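Local atomic coordinates of shikimate kinase (Aquifex aeolicus, PDB entry 2PT5), a protein that probably catalyses the magnesium-dependent transfer of phosphate from ATP to the 3-hydroxyl of shikimate, a step on the way to chorismate. Residues 76-88 / 130-142. Sequence-based numbering, arbitrary orientation.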
ATOM      1  N   THR A  76      -0.034  -0.044   2.909  1.00 30.80           N
ATOM      2  CA  THR A  76       1.143  -0.896   2.756  1.00 31.60           C
ATOM      3  C   THR A  76       2.119  -0.360   1.708  1.00 32.08           C
ATOM      4  O   THR A  76       1.763   0.480   0.884  1.00 34.35           O
ATOM      5  CB  THR A  76       0.719  -2.327   2.360  1.00 29.09           C
ATOM      6  OG1 THR A  76       0.032  -2.290   1.102  1.00 32.53           O
ATOM      7  CG2 THR A  76      -0.220  -2.918   3.410  1.00 34.06           C
ATOM      8  N   GLY A  77       3.354  -0.845   1.742  1.00 33.11           N
ATOM      9  CA  GLY A  77       4.342  -0.389   0.775  1.00 34.77           C
ATOM     10  C   GLY A  77       4.143  -1.078  -0.561  1.00 34.56           C
ATOM     11  O   GLY A  77       3.372  -2.030  -0.651  1.00 32.24           O
ATOM     12  N   GLY A  78       4.833  -0.608  -1.599  1.00 35.59           N
ATOM     13  CA  GLY A  78       4.690  -1.213  -2.915  1.00 34.35           C
ATOM     14  C   GLY A  78       4.924  -2.716  -2.944  1.00 35.11           C
ATOM     15  O   GLY A  78       4.104  -3.476  -3.472  1.00 35.30           O
ATOM     16  N   GLY A  79       6.040  -3.142  -2.362  1.00 37.00           N
ATOM     17  CA  GLY A  79       6.392  -4.549  -2.338  1.00 40.28           C
ATOM     18  C   GLY A  79       5.541  -5.395  -1.417  1.00 41.58           C
ATOM     19  O   GLY A  79       5.128  -6.504  -1.779  1.00 40.55           O
ATOM     20  N   LEU A  80       5.269  -4.879  -0.225  1.00 41.58           N
ATOM     21  CA  LEU A  80       4.459  -5.620   0.743  1.00 37.97           C
ATOM     22  C   LEU A  80       3.096  -5.985   0.157  1.00 35.49           C
ATOM     23  O   LEU A  80       2.634  -7.113   0.303  1.00 37.06           O
ATOM     24  CB  LEU A  80       4.275  -4.799   2.025  1.00 33.15           C
ATOM     25  CG  LEU A  80       3.696  -5.574   3.211  1.00 31.01           C
ATOM     26  CD1 LEU A  80       4.607  -6.745   3.542  1.00 31.52           C
ATOM     27  CD2 LEU A  80       3.555  -4.640   4.412  1.00 35.16           C
ATOM     28  N   GLY A  81       2.452  -5.029  -0.507  1.00 33.72           N
ATOM     29  CA  GLY A  81       1.152  -5.306  -1.094  1.00 33.76           C
ATOM     30  C   GLY A  81       1.230  -6.309  -2.233  1.00 33.82           C
ATOM     31  O   GLY A  81       0.234  -6.921  -2.608  1.00 28.28           O
ATOM     32  N   ALA A  82       2.422  -6.474  -2.796  1.00 37.69           N
ATOM     33  CA  ALA A  82       2.619  -7.410  -3.895  1.00 39.47           C
ATOM     34  C   ALA A  82       3.114  -8.754  -3.350  1.00 42.34           C
ATOM     35  O   ALA A  82       3.395  -9.679  -4.116  1.00 42.25           O
ATOM     36  CB  ALA A  82       3.629  -6.835  -4.902  1.00 33.55           C
ATOM     37  N   ASN A  83       3.216  -8.843  -2.024  1.00 42.63           N
ATOM     38  CA  ASN A  83       3.666 -10.062  -1.338  1.00 42.53           C
ATOM     39  C   ASN A  83       2.429 -10.916  -1.032  1.00 43.71           C
ATOM     40  O   ASN A  83       1.677 -10.623  -0.103  1.00 42.45           O
ATOM     41  CB  ASN A  83       4.380  -9.679  -0.034  1.00 39.02           C
ATOM     42  CG  ASN A  83       4.961 -10.875   0.702  1.00 42.03           C
ATOM     43  OD1 ASN A  83       4.301 -11.894   0.877  1.00 41.92           O
ATOM     44  ND2 ASN A  83       6.204 -10.744   1.152  1.00 42.96           N
ATOM     45  N   GLU A  84       2.221 -11.971  -1.811  1.00 46.08           N
ATOM     46  CA  GLU A  84       1.057 -12.826  -1.629  1.00 45.04           C
ATOM     47  C   GLU A  84       0.882 -13.404  -0.227  1.00 46.93           C
ATOM     48  O   GLU A  84      -0.242 -13.549   0.253  1.00 44.79           O
ATOM     49  CB  GLU A  84       1.059 -13.934  -2.682  1.00 49.34           C
ATOM     50  CG  GLU A  84       0.729 -13.400  -4.072  1.00 52.73           C
ATOM     51  CD  GLU A  84       0.467 -14.493  -5.080  1.00 50.94           C
ATOM     52  OE1 GLU A  84       1.430 -14.941  -5.739  1.00 40.09           O
ATOM     53  OE2 GLU A  84      -0.708 -14.904  -5.202  1.00 52.67           O
ATOM     54  N   GLU A  85       1.977 -13.726   0.445  1.00 43.35           N
ATOM     55  CA  GLU A  85       1.844 -14.250   1.794  1.00 47.82           C
ATOM     56  C   GLU A  85       1.215 -13.147   2.647  1.00 45.89           C
ATOM     57  O   GLU A  85       0.194 -13.354   3.308  1.00 43.27           O
ATOM     58  CB  GLU A  85       3.209 -14.634   2.361  1.00 52.47           C
ATOM     59  CG  GLU A  85       3.133 -15.525   3.589  1.00 61.83           C
ATOM     60  CD  GLU A  85       4.497 -16.018   4.036  1.00 68.94           C
ATOM     61  OE1 GLU A  85       5.186 -15.290   4.785  1.00 69.69           O
ATOM     62  OE2 GLU A  85       4.887 -17.132   3.626  1.00 74.16           O
ATOM     63  N   ALA A  86       1.833 -11.970   2.623  1.00 41.21           N
ATOM     64  CA  ALA A  86       1.339 -10.831   3.381  1.00 41.13           C
ATOM     65  C   ALA A  86      -0.086 -10.495   2.961  1.00 39.04           C
ATOM     66  O   ALA A  86      -0.904 -10.088   3.787  1.00 41.37           O
ATOM     67  CB  ALA A  86       2.248  -9.623   3.170  1.00 44.94           C
ATOM     68  N   LEU A  87      -0.389 -10.670   1.680  1.00 37.65           N
ATOM     69  CA  LEU A  87      -1.728 -10.370   1.190  1.00 39.00           C
ATOM     70  C   LEU A  87      -2.738 -11.367   1.753  1.00 41.77           C
ATOM     71  O   LEU A  87      -3.841 -10.983   2.147  1.00 36.45           O
ATOM     72  CB  LEU A  87      -1.751 -10.378  -0.345  1.00 36.69           C
ATOM     73  CG  LEU A  87      -3.026  -9.907  -1.063  1.00 38.96           C
ATOM     74  CD1 LEU A  87      -3.460  -8.523  -0.573  1.00 36.55           C
ATOM     75  CD2 LEU A  87      -2.759  -9.873  -2.556  1.00 40.54           C
ATOM     76  N   ASN A  88      -2.364 -12.645   1.800  1.00 42.22           N
ATOM     77  CA  ASN A  88      -3.267 -13.657   2.338  1.00 41.32           C
ATOM     78  C   ASN A  88      -3.450 -13.442   3.833  1.00 39.80           C
ATOM     79  O   ASN A  88      -4.529 -13.682   4.373  1.00 40.74           O
ATOM     80  CB  ASN A  88      -2.741 -15.061   2.055  1.00 46.86           C
ATOM     81  CG  ASN A  88      -3.032 -15.502   0.639  1.00 52.33           C
ATOM     82  OD1 ASN A  88      -4.174 -15.423   0.180  1.00 56.92           O
ATOM     83  ND2 ASN A  88      -2.008 -15.972  -0.064  1.00 52.38           N
ATOM     84  N   PHE A 130       5.804  -3.501 -12.824  1.00 28.81           N
ATOM     85  CA  PHE A 130       4.499  -2.863 -12.713  1.00 27.39           C
ATOM     86  C   PHE A 130       3.408  -3.856 -13.104  1.00 30.22           C
ATOM     87  O   PHE A 130       2.409  -3.998 -12.401  1.00 32.77           O
ATOM     88  CB  PHE A 130       4.419  -1.629 -13.616  1.00 27.20           C
ATOM     89  CG  PHE A 130       3.019  -1.112 -13.808  1.00 29.32           C
ATOM     90  CD1 PHE A 130       2.149  -1.734 -14.697  1.00 31.99           C
ATOM     91  CD2 PHE A 130       2.559  -0.021 -13.079  1.00 31.73           C
ATOM     92  CE1 PHE A 130       0.837  -1.280 -14.860  1.00 34.94           C
ATOM     93  CE2 PHE A 130       1.249   0.438 -13.234  1.00 32.96           C
ATOM     94  CZ  PHE A 130       0.388  -0.192 -14.126  1.00 33.90           C
ATOM     95  N   GLU A 131       3.588  -4.523 -14.243  1.00 26.86           N
ATOM     96  CA  GLU A 131       2.605  -5.507 -14.703  1.00 27.59           C
ATOM     97  C   GLU A 131       2.461  -6.657 -13.705  1.00 30.59           C
ATOM     98  O   GLU A 131       1.346  -7.081 -13.398  1.00 30.97           O
ATOM     99  CB  GLU A 131       3.022  -6.081 -16.067  1.00 28.05           C
ATOM    100  CG  GLU A 131       3.174  -5.029 -17.153  1.00 29.37           C
ATOM    101  CD  GLU A 131       3.685  -5.596 -18.472  1.00 35.43           C
ATOM    102  OE1 GLU A 131       4.636  -6.403 -18.455  1.00 37.86           O
ATOM    103  OE2 GLU A 131       3.146  -5.221 -19.528  1.00 32.14           O
ATOM    104  N   GLU A 132       3.584  -7.167 -13.195  1.00 28.45           N
ATOM    105  CA  GLU A 132       3.515  -8.297 -12.261  1.00 34.00           C
ATOM    106  C   GLU A 132       2.968  -7.952 -10.881  1.00 33.03           C
ATOM    107  O   GLU A 132       2.170  -8.709 -10.326  1.00 35.23           O
ATOM    108  CB  GLU A 132       4.890  -8.974 -12.120  1.00 34.82           C
ATOM    109  CG  GLU A 132       5.370  -9.675 -13.398  1.00 35.70           C
ATOM    110  CD  GLU A 132       4.331 -10.629 -13.964  1.00 35.09           C
ATOM    111  OE1 GLU A 132       3.763 -11.431 -13.189  1.00 39.94           O
ATOM    112  OE2 GLU A 132       4.079 -10.578 -15.186  1.00 41.32           O
ATOM    113  N   ARG A 133       3.391  -6.828 -10.314  1.00 28.99           N
ATOM    114  CA  ARG A 133       2.874  -6.448  -9.008  1.00 27.10           C
ATOM    115  C   ARG A 133       1.369  -6.185  -9.130  1.00 30.92           C
ATOM    116  O   ARG A 133       0.597  -6.565  -8.251  1.00 31.95           O
ATOM    117  CB  ARG A 133       3.595  -5.200  -8.456  1.00 26.75           C
ATOM    118  CG  ARG A 133       5.037  -5.453  -7.990  1.00 28.49           C
ATOM    119  CD  ARG A 133       5.621  -4.262  -7.210  1.00 32.59           C
ATOM    120  NE  ARG A 133       6.813  -4.651  -6.452  1.00 29.90           N
ATOM    121  CZ  ARG A 133       7.515  -3.838  -5.664  1.00 30.38           C
ATOM    122  NH1 ARG A 133       7.164  -2.570  -5.512  1.00 26.94           N
ATOM    123  NH2 ARG A 133       8.573  -4.292  -5.025  1.00 31.78           N
ATOM    124  N   ARG A 134       0.951  -5.554 -10.230  1.00 26.84           N
ATOM    125  CA  ARG A 134      -0.467  -5.249 -10.429  1.00 30.44           C
ATOM    126  C   ARG A 134      -1.345  -6.511 -10.454  1.00 29.65           C
ATOM    127  O   ARG A 134      -2.518  -6.475 -10.076  1.00 30.64           O
ATOM    128  CB  ARG A 134      -0.663  -4.445 -11.725  1.00 32.59           C
ATOM    129  CG  ARG A 134      -2.090  -3.965 -11.935  1.00 31.95           C
ATOM    130  CD  ARG A 134      -2.187  -2.810 -12.941  1.00 35.67           C
ATOM    131  NE  ARG A 134      -3.567  -2.341 -13.059  1.00 39.42           N
ATOM    132  CZ  ARG A 134      -4.531  -2.973 -13.733  1.00 52.02           C
ATOM    133  NH1 ARG A 134      -4.275  -4.109 -14.379  1.00 52.97           N
ATOM    134  NH2 ARG A 134      -5.772  -2.497 -13.726  1.00 47.49           N
ATOM    135  N   LYS A 135      -0.776  -7.624 -10.904  1.00 29.71           N
ATOM    136  CA  LYS A 135      -1.503  -8.892 -10.960  1.00 29.82           C
ATOM    137  C   LYS A 135      -1.804  -9.354  -9.535  1.00 29.90           C
ATOM    138  O   LYS A 135      -2.851  -9.947  -9.263  1.00 30.01           O
ATOM    139  CB  LYS A 135      -0.666  -9.958 -11.684  1.00 27.81           C
ATOM    140  CG  LYS A 135      -0.608  -9.783 -13.195  1.00 34.78           C
ATOM    141  CD  LYS A 135       0.339 -10.796 -13.860  1.00 34.93           C
ATOM    142  CE  LYS A 135       0.459 -10.525 -15.357  1.00 32.04           C
ATOM    143  NZ  LYS A 135       1.599 -11.255 -16.006  1.00 36.98           N
ATOM    144  N   ILE A 136      -0.875  -9.084  -8.626  1.00 27.71           N
ATOM    145  CA  ILE A 136      -1.069  -9.462  -7.238  1.00 31.73           C
ATOM    146  C   ILE A 136      -2.071  -8.478  -6.613  1.00 34.69           C
ATOM    147  O   ILE A 136      -3.035  -8.888  -5.971  1.00 35.33           O
ATOM    148  CB  ILE A 136       0.261  -9.423  -6.458  1.00 34.54           C
ATOM    149  CG1 ILE A 136       1.303 -10.319  -7.149  1.00 33.83           C
ATOM    150  CG2 ILE A 136       0.030  -9.868  -5.020  1.00 30.95           C
ATOM    151  CD1 ILE A 136       0.876 -11.775  -7.310  1.00 31.07           C
ATOM    152  N   TYR A 137      -1.852  -7.182  -6.817  1.00 35.20           N
ATOM    153  CA  TYR A 137      -2.764  -6.179  -6.268  1.00 35.14           C
ATOM    154  C   TYR A 137      -4.208  -6.519  -6.622  1.00 36.10           C
ATOM    155  O   TYR A 137      -5.103  -6.421  -5.777  1.00 36.50           O
ATOM    156  CB  TYR A 137      -2.451  -4.780  -6.815  1.00 28.21           C
ATOM    157  CG  TYR A 137      -1.115  -4.196  -6.420  1.00 26.75           C
ATOM    158  CD1 TYR A 137      -0.534  -4.487  -5.189  1.00 25.98           C
ATOM    159  CD2 TYR A 137      -0.441  -3.321  -7.277  1.00 27.99           C
ATOM    160  CE1 TYR A 137       0.692  -3.927  -4.820  1.00 25.28           C
ATOM    161  CE2 TYR A 137       0.781  -2.756  -6.921  1.00 28.93           C
ATOM    162  CZ  TYR A 137       1.342  -3.064  -5.690  1.00 25.93           C
ATOM    163  OH  TYR A 137       2.570  -2.544  -5.349  1.00 31.90           O
ATOM    164  N   SER A 138      -4.425  -6.926  -7.874  1.00 36.66           N
ATOM    165  CA  SER A 138      -5.765  -7.260  -8.366  1.00 37.04           C
ATOM    166  C   SER A 138      -6.463  -8.364  -7.593  1.00 35.62           C
ATOM    167  O   SER A 138      -7.649  -8.594  -7.790  1.00 34.53           O
ATOM    168  CB  SER A 138      -5.719  -7.652  -9.854  1.00 41.42           C
ATOM    169  OG  SER A 138      -5.332  -6.559 -10.676  1.00 38.79           O
ATOM    170  N   LYS A 139      -5.737  -9.054  -6.721  1.00 36.65           N
ATOM    171  CA  LYS A 139      -6.337 -10.127  -5.938  1.00 38.00           C
ATOM    172  C   LYS A 139      -7.059  -9.570  -4.710  1.00 39.37           C
ATOM    173  O   LYS A 139      -7.591 -10.321  -3.896  1.00 37.47           O
ATOM    174  CB  LYS A 139      -5.255 -11.128  -5.511  1.00 40.02           C
ATOM    175  CG  LYS A 139      -4.598 -11.851  -6.687  1.00 39.89           C
ATOM    176  CD  LYS A 139      -3.503 -12.800  -6.232  1.00 42.96           C
ATOM    177  CE  LYS A 139      -3.003 -13.654  -7.392  1.00 38.61           C
ATOM    178  NZ  LYS A 139      -4.095 -14.491  -7.964  1.00 41.39           N
ATOM    179  N   ALA A 140      -7.089  -8.244  -4.605  1.00 36.10           N
ATOM    180  CA  ALA A 140      -7.720  -7.551  -3.485  1.00 38.89           C
ATOM    181  C   ALA A 140      -9.235  -7.742  -3.419  1.00 40.94           C
ATOM    182  O   ALA A 140      -9.897  -7.895  -4.444  1.00 42.79           O
ATOM    183  CB  ALA A 140      -7.394  -6.057  -3.564  1.00 36.75           C
ATOM    184  N   ASP A 141      -9.779  -7.718  -2.207  1.00 37.60           N
ATOM    185  CA  ASP A 141     -11.215  -7.861  -2.009  1.00 38.53           C
ATOM    186  C   ASP A 141     -11.938  -6.762  -2.781  1.00 41.46           C
ATOM    187  O   ASP A 141     -12.915  -7.019  -3.494  1.00 41.93           O
ATOM    188  CB  ASP A 141     -11.560  -7.730  -0.523  1.00 38.42           C
ATOM    189  CG  ASP A 141     -10.937  -8.823   0.314  1.00 39.92           C
ATOM    190  OD1 ASP A 141     -10.253  -8.502   1.311  1.00 38.39           O
ATOM    191  OD2 ASP A 141     -11.140 -10.007  -0.023  1.00 43.51           O
ATOM    192  N   ILE A 142     -11.445  -5.537  -2.641  1.00 39.00           N
ATOM    193  CA  ILE A 142     -12.053  -4.389  -3.307  1.00 40.60           C
ATOM    194  C   ILE A 142     -11.039  -3.637  -4.165  1.00 39.41           C
ATOM    195  O   ILE A 142      -9.890  -3.435  -3.761  1.00 37.44           O
ATOM    196  CB  ILE A 142     -12.645  -3.402  -2.273  1.00 40.02           C
ATOM    197  CG1 ILE A 142     -13.566  -4.149  -1.304  1.00 39.69           C
ATOM    198  CG2 ILE A 142     -13.424  -2.307  -2.982  1.00 35.23           C
ATOM    199  CD1 ILE A 142     -14.057  -3.288  -0.143  1.00 38.33           C
TER
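The Arg133 guanidinium lies with one face over the glycine backbone, Gly79 CA standing 3.4 Å above its plane and displaced from the centre of the group. The Tyr137 ring instead meets residues 76-88 by its edge: Gly81 CA lies in the ring plane and Gly81 C is 3.6 Å from Tyr137 CE1, while Arg133 O, one helical turn back, sits above one face near its rim. From that edge Tyr137 OH donates to Gly78 O at 2.6 Å, with a C=O...donor angle of 119° and a tilt of 22° from the carbonyl plane. The extended Arg133 chain first passes Ala82, whose CB is 3.7 Å from Arg133 CG, before its planar end reaches Gly79. Further along, Ile136 turns CG2 anti to its backbone N, which sets this methyl 3.5 Å from Ala82 O and 3.7 Å from Leu87 CD2. The Glu84 side chain runs roughly perpendicular to that of Ile136, with CD 3.5 Å from Ile136 CD1. Elsewhere Tyr137 meets Phe8 edge-to-face, and Thr76 O accepts from Lys13 NZ of the P-loop. Gly78 and Arg133 are both predicted to bind substrate, so this packing of a glycine-rich turn on helix 127-137 probably shapes the shikimate pocket of the P-loop kinase fold.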